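Local structure of PHOX (Pseudomonas fluorescens, 4ALF) at residues A[490-495]-A[509-514]; A[20-25]-A[527-532]. The protein hydrolyses phosphate monoesters as an alkaline phosphatase of the PhoX family, a beta-propeller enzyme that binds calcium. All blocks are in the same frame, centred on the assembly; numbering follows the deposited sequence.

Contact 1. Residues A[490-495]-A[509-514]. With CA (calcium ion), chain E; CA (calcium ion), chain F.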
loop_
_atom_site.group_PDB
_atom_site.type_symbol
_atom_site.label_atom_id
_atom_site.label_comp_id
_atom_site.label_asym_id
_atom_site.label_seq_id
_atom_site.Cartn_x
_atom_site.Cartn_y
_atom_site.Cartn_z
ATOM N N TRP A 490 10.990 7.192 -7.136
ATOM C CA TRP A 490 11.105 5.783 -7.442
ATOM C C TRP A 490 9.724 5.240 -7.690
ATOM O O TRP A 490 8.804 5.467 -6.895
ATOM C CB TRP A 490 11.806 5.061 -6.255
ATOM C CG TRP A 490 13.206 5.576 -6.024
ATOM C CD1 TRP A 490 13.613 6.641 -5.234
ATOM C CD2 TRP A 490 14.417 5.069 -6.640
ATOM N NE1 TRP A 490 14.955 6.810 -5.294
ATOM C CE2 TRP A 490 15.502 5.887 -6.130
ATOM C CE3 TRP A 490 14.699 4.044 -7.508
ATOM C CZ2 TRP A 490 16.821 5.661 -6.489
ATOM C CZ3 TRP A 490 16.018 3.831 -7.873
ATOM C CH2 TRP A 490 17.052 4.613 -7.377
ATOM N N ILE A 491 9.569 4.503 -8.778
ATOM C CA ILE A 491 8.282 4.015 -9.259
ATOM C C ILE A 491 8.382 2.482 -9.281
ATOM O O ILE A 491 9.275 1.911 -9.946
ATOM C CB ILE A 491 8.033 4.546 -10.693
ATOM C CG1 ILE A 491 7.972 6.085 -10.747
ATOM C CG2 ILE A 491 6.750 3.955 -11.243
ATOM C CD1 ILE A 491 8.145 6.650 -12.148
ATOM N N LEU A 492 7.453 1.811 -8.633
ATOM C CA LEU A 492 7.459 0.362 -8.512
ATOM C C LEU A 492 6.248 -0.202 -9.233
ATOM O O LEU A 492 5.164 0.399 -9.168
ATOM C CB LEU A 492 7.394 -0.014 -7.038
ATOM C CG LEU A 492 8.630 0.282 -6.183
ATOM C CD1 LEU A 492 8.882 1.758 -5.961
ATOM C CD2 LEU A 492 8.482 -0.383 -4.819
ATOM N N THR A 493 6.393 -1.319 -9.938
ATOM C CA THR A 493 5.281 -1.791 -10.749
ATOM C C THR A 493 4.641 -3.088 -10.263
ATOM O O THR A 493 5.284 -4.011 -9.747
ATOM C CB THR A 493 5.616 -1.894 -12.270
ATOM O OG1 THR A 493 6.380 -3.083 -12.577
ATOM C CG2 THR A 493 6.400 -0.677 -12.720
ATOM N N ASP A 494 3.347 -3.197 -10.521
ATOM C CA ASP A 494 2.531 -4.362 -10.223
ATOM C C ASP A 494 1.593 -4.584 -11.398
ATOM O O ASP A 494 0.386 -4.395 -11.307
ATOM C CB ASP A 494 1.700 -4.154 -8.956
ATOM C CG ASP A 494 0.735 -5.277 -8.693
ATOM O OD1 ASP A 494 0.978 -6.407 -9.161
ATOM O OD2 ASP A 494 -0.308 -5.073 -8.020
ATOM N N GLY A 495 2.155 -4.997 -12.520
ATOM C CA GLY A 495 1.407 -5.112 -13.745
ATOM C C GLY A 495 1.505 -6.482 -14.342
ATOM O O GLY A 495 1.975 -7.444 -13.741
ATOM N N ASN A 509 7.998 -7.438 -13.551
ATOM C CA ASN A 509 7.779 -6.237 -12.766
ATOM C C ASN A 509 9.110 -5.637 -12.346
ATOM O O ASN A 509 10.147 -6.327 -12.283
ATOM C CB ASN A 509 6.802 -6.485 -11.606
ATOM C CG ASN A 509 5.370 -6.478 -12.090
ATOM O OD1 ASN A 509 4.945 -5.478 -12.679
ATOM N ND2 ASN A 509 4.609 -7.522 -11.816
ATOM N N GLN A 510 9.087 -4.365 -12.039
ATOM C CA GLN A 510 10.288 -3.582 -12.085
ATOM C C GLN A 510 10.179 -2.335 -11.237
ATOM O O GLN A 510 9.097 -2.015 -10.702
ATOM C CB GLN A 510 10.603 -3.226 -13.528
ATOM C CG GLN A 510 9.507 -2.418 -14.177
ATOM C CD GLN A 510 9.636 -2.354 -15.680
ATOM O OE1 GLN A 510 10.127 -1.367 -16.225
ATOM N NE2 GLN A 510 9.216 -3.415 -16.347
ATOM N N MET A 511 11.309 -1.650 -11.116
ATOM C CA MET A 511 11.415 -0.376 -10.415
ATOM C C MET A 511 12.164 0.593 -11.331
ATOM O O MET A 511 13.183 0.238 -11.944
ATOM C CB MET A 511 12.149 -0.520 -9.058
ATOM C CG MET A 511 12.196 0.775 -8.266
ATOM S SD MET A 511 12.590 0.575 -6.520
ATOM C CE MET A 511 14.220 -0.151 -6.577
ATOM N N LEU A 512 11.628 1.800 -11.427
ATOM C CA LEU A 512 12.194 2.854 -12.219
ATOM C C LEU A 512 12.469 4.069 -11.360
ATOM O O LEU A 512 12.019 4.148 -10.212
ATOM C CB LEU A 512 11.233 3.222 -13.372
ATOM C CG LEU A 512 10.760 2.029 -14.237
ATOM C CD1 LEU A 512 9.376 1.558 -13.842
ATOM C CD2 LEU A 512 10.744 2.322 -15.743
ATOM N N CYS A 513 13.239 4.995 -11.910
ATOM C CA CYS A 513 13.596 6.212 -11.218
ATOM C C CYS A 513 13.292 7.399 -12.128
ATOM O O CYS A 513 13.622 7.360 -13.311
ATOM C CB CYS A 513 15.072 6.220 -10.823
ATOM S SG CYS A 513 15.495 7.485 -9.619
ATOM N N ALA A 514 12.682 8.439 -11.560
ATOM C CA ALA A 514 12.288 9.621 -12.322
ATOM C C ALA A 514 12.803 10.900 -11.696
ATOM O O ALA A 514 12.916 11.036 -10.483
ATOM C CB ALA A 514 10.777 9.688 -12.425
HETATM CA CA CA E . -1.554 -3.012 -7.579
HETATM CA CA CA F . -0.792 -6.606 -6.232
HETATM O O HOH W 1 1.531 -8.200 -11.096
HETATM O O HOH W 2 -1.252 -2.612 -9.858
HETATM O O HOH W 3 -1.367 -7.787 -8.370
HETATM O O HOH W 4 -3.259 -4.678 -8.385
HETATM O O HOH W 5 -1.699 -8.883 -5.674
HETATM O O HOH W 6 -0.241 -6.895 -3.943
#
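Asn509 turns its side-chain amide into the chain just past strand 490-493. Its OD1 accepts two hydrogen bonds: one from Thr493 OG1 at 2.8 Å, lying in the carbonyl plane on a lone pair, and one from the backbone N of Gly495, in a nearly straight bond tilted from that plane. ND2 reaches back to Gly495 O at 3.3 Å and also binds Cys531 O, so both ends of the amide are held and its flip is fixed. Gln510 N donates to Thr493 OG1; the chi1 of Thr493 (79°) sets this hydroxyl between backbone N and carbonyl carbon, and one oxygen thus links two successive residues of the facing segment. Gln510 O accepts from Thr493 N; the side-chain OE1 of Gln510 binds Arg523 and its NE2 Asn508 O. From here 510-514 runs antiparallel to 490-493 as the two middle strands of a four-stranded sheet, one blade of the propeller. Directly after strand 490-493, Asp494 OD2 bridges two calcium ions at 2.5 and 2.4 Å. Met511 lies alongside Leu492 on one face of the sheet, SD 3.9 Å from Leu492 CD1, and approaches the Trp490 ring obliquely in a Met-aromatic contact. Leu512 exchanges both backbone bonds with Ile491 and sends CD1 to Thr493 CG2 on the reverse face. At Cys513, SG is anti to the backbone N (chi1 -166°) and stands 3.7 Å from the centroid of the Trp490 six-membered ring, almost on its normal. The indole NE1 binds Asp484. Ala514 CB meets Ile491 CD1 at 4.0 Å.

Contact 2. Residues A[20-25]-A[527-532]. With CA (calcium ion), chain F.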
loop_
_atom_site.group_PDB
_atom_site.type_symbol
_atom_site.label_atom_id
_atom_site.label_comp_id
_atom_site.label_asym_id
_atom_site.label_seq_id
_atom_site.Cartn_x
_atom_site.Cartn_y
_atom_site.Cartn_z
ATOM N N THR A 20 13.324 -11.009 -18.139
ATOM C CA THR A 20 12.346 -12.041 -17.866
ATOM C C THR A 20 12.901 -13.139 -16.962
ATOM O O THR A 20 12.206 -14.083 -16.682
ATOM C CB THR A 20 11.849 -12.689 -19.156
ATOM O OG1 THR A 20 12.979 -13.212 -19.867
ATOM C CG2 THR A 20 11.172 -11.674 -20.032
ATOM N N THR A 21 14.114 -12.952 -16.451
ATOM C CA THR A 21 14.803 -13.959 -15.631
ATOM C C THR A 21 14.246 -14.035 -14.204
ATOM O O THR A 21 13.674 -13.061 -13.705
ATOM C CB THR A 21 16.309 -13.634 -15.536
ATOM O OG1 THR A 21 16.478 -12.251 -15.218
ATOM C CG2 THR A 21 17.017 -13.901 -16.862
ATOM N N ASP A 22 14.480 -15.162 -13.531
ATOM C CA ASP A 22 14.045 -15.369 -12.137
ATOM C C ASP A 22 15.071 -14.845 -11.128
ATOM O O ASP A 22 15.462 -15.541 -10.197
ATOM C CB ASP A 22 13.788 -16.861 -11.912
ATOM C CG ASP A 22 12.908 -17.149 -10.722
ATOM O OD1 ASP A 22 12.069 -16.270 -10.353
ATOM O OD2 ASP A 22 13.028 -18.259 -10.176
ATOM N N THR A 23 15.478 -13.596 -11.324
ATOM C CA THR A 23 16.548 -12.967 -10.581
ATOM C C THR A 23 16.231 -11.483 -10.389
ATOM O O THR A 23 15.220 -10.978 -10.898
ATOM C CB THR A 23 17.869 -13.052 -11.373
ATOM O OG1 THR A 23 17.738 -12.315 -12.600
ATOM C CG2 THR A 23 18.237 -14.488 -11.686
ATOM N N ILE A 24 17.111 -10.792 -9.676
ATOM C CA ILE A 24 17.107 -9.340 -9.593
ATOM C C ILE A 24 18.123 -8.839 -10.633
ATOM O O ILE A 24 19.278 -9.244 -10.608
ATOM C CB ILE A 24 17.576 -8.872 -8.194
ATOM C CG1 ILE A 24 16.605 -9.306 -7.082
ATOM C CG2 ILE A 24 17.815 -7.369 -8.158
ATOM C CD1 ILE A 24 15.282 -8.595 -7.070
ATOM N N SER A 25 17.694 -7.972 -11.546
ATOM C CA SER A 25 18.572 -7.301 -12.497
ATOM C C SER A 25 18.720 -5.830 -12.096
ATOM O O SER A 25 17.715 -5.185 -11.786
ATOM C CB SER A 25 17.975 -7.403 -13.902
ATOM O OG SER A 25 17.834 -8.751 -14.307
ATOM N N GLY A 527 12.587 -7.448 -11.289
ATOM C CA GLY A 527 12.438 -8.523 -10.323
ATOM C C GLY A 527 12.227 -9.879 -10.969
ATOM O O GLY A 527 12.226 -9.987 -12.203
ATOM N N PRO A 528 12.091 -10.925 -10.133
ATOM C CA PRO A 528 11.973 -12.300 -10.615
ATOM C C PRO A 528 10.576 -12.686 -11.116
ATOM O O PRO A 528 9.684 -11.841 -11.195
ATOM C CB PRO A 528 12.346 -13.132 -9.381
ATOM C CG PRO A 528 11.944 -12.276 -8.238
ATOM C CD PRO A 528 12.211 -10.872 -8.667
ATOM N N ILE A 529 10.402 -13.956 -11.492
ATOM C CA ILE A 529 9.211 -14.399 -12.202
ATOM C C ILE A 529 8.009 -14.438 -11.275
ATOM O O ILE A 529 8.057 -14.976 -10.178
ATOM C CB ILE A 529 9.454 -15.773 -12.852
ATOM C CG1 ILE A 529 10.509 -15.658 -13.955
ATOM C CG2 ILE A 529 8.152 -16.337 -13.383
ATOM C CD1 ILE A 529 10.925 -17.008 -14.522
ATOM N N GLY A 530 6.934 -13.826 -11.726
ATOM C CA GLY A 530 5.656 -13.928 -11.039
ATOM C C GLY A 530 5.480 -12.991 -9.860
ATOM O O GLY A 530 4.432 -13.016 -9.221
ATOM N N CYS A 531 6.496 -12.186 -9.574
ATOM C CA CYS A 531 6.424 -11.232 -8.463
ATOM C C CYS A 531 5.793 -9.908 -8.860
ATOM O O CYS A 531 5.615 -9.617 -10.051
ATOM C CB CYS A 531 7.824 -10.917 -7.909
ATOM S SG CYS A 531 8.789 -9.642 -8.802
ATOM N N GLU A 532 5.489 -9.083 -7.864
ATOM C CA GLU A 532 5.402 -7.641 -8.056
ATOM C C GLU A 532 6.487 -7.020 -7.186
ATOM O O GLU A 532 6.953 -7.635 -6.220
ATOM C CB GLU A 532 4.008 -7.066 -7.758
ATOM C CG GLU A 532 3.565 -7.180 -6.313
ATOM C CD GLU A 532 2.083 -6.864 -6.174
ATOM O OE1 GLU A 532 1.276 -7.754 -6.460
ATOM O OE2 GLU A 532 1.757 -5.707 -5.842
HETATM CA CA CA F . -0.792 -6.606 -6.232
HETATM O O HOH W 3 -1.367 -7.787 -8.370
HETATM O O HOH W 5 -1.699 -8.883 -5.674
HETATM O O HOH W 6 -0.241 -6.895 -3.943
#
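Asp22 OD1 is gripped by Ile529 N, 3.1 Å away and 18° out of the carboxylate plane on its anti side, and by the hydroxyl of Ser558. Its second oxygen, OD2, accepts from Thr559 N, so three donors from two parts of the chain hold the carboxylate and fix its rotation. With CG anti to the backbone N (chi1 -160°), the group reaches across Pro528, crossing it at about a right angle and bringing OD1 to 3.3 Å from Pro528 CB. Ile529 packs beside Asp22, its CD1 3.9 Å from Asp22 CB and its CG1 3.6 Å from Thr20 O. Both segments bend here: Asp22 centres an inverse gamma turn, and Pro528 to Cys531 form a type II beta turn in which Gly530 takes the positive phi. That turn joins strand 521-526 to strand 532-538, carrying the chain from one sheet to the next, and just past it both carboxylate oxygens of Glu532 bind a calcium ion. Thr23 O rests on the Gly527-Pro528 peptide without a hydrogen bond, the proline N having no hydrogen. Ile24 adds an apolar touch alongside Pro528, with CD1 4.1 Å from Pro528 CD, and Ile549 touches both side chains.

How the contacts relate
Contact 1 is buried and built from paired strands, with regular backbone bonds, sulfur and aromatic packing at one end and a polar cluster at the other. Contact 2 lies farther from the chain's centre and is partly exposed; it joins two loops, one near the N-terminus and one some 500 residues later, through one hydrogen bond and modest apolar touching. The two meet at Asn509, whose O lies 2.9 Å from Gly527 N in a probable hydrogen bond. They also share a calcium ion: Asp494 from contact 1 and Glu532 from contact 2 coordinate it together, although Glu532 itself does not touch residues 20-25.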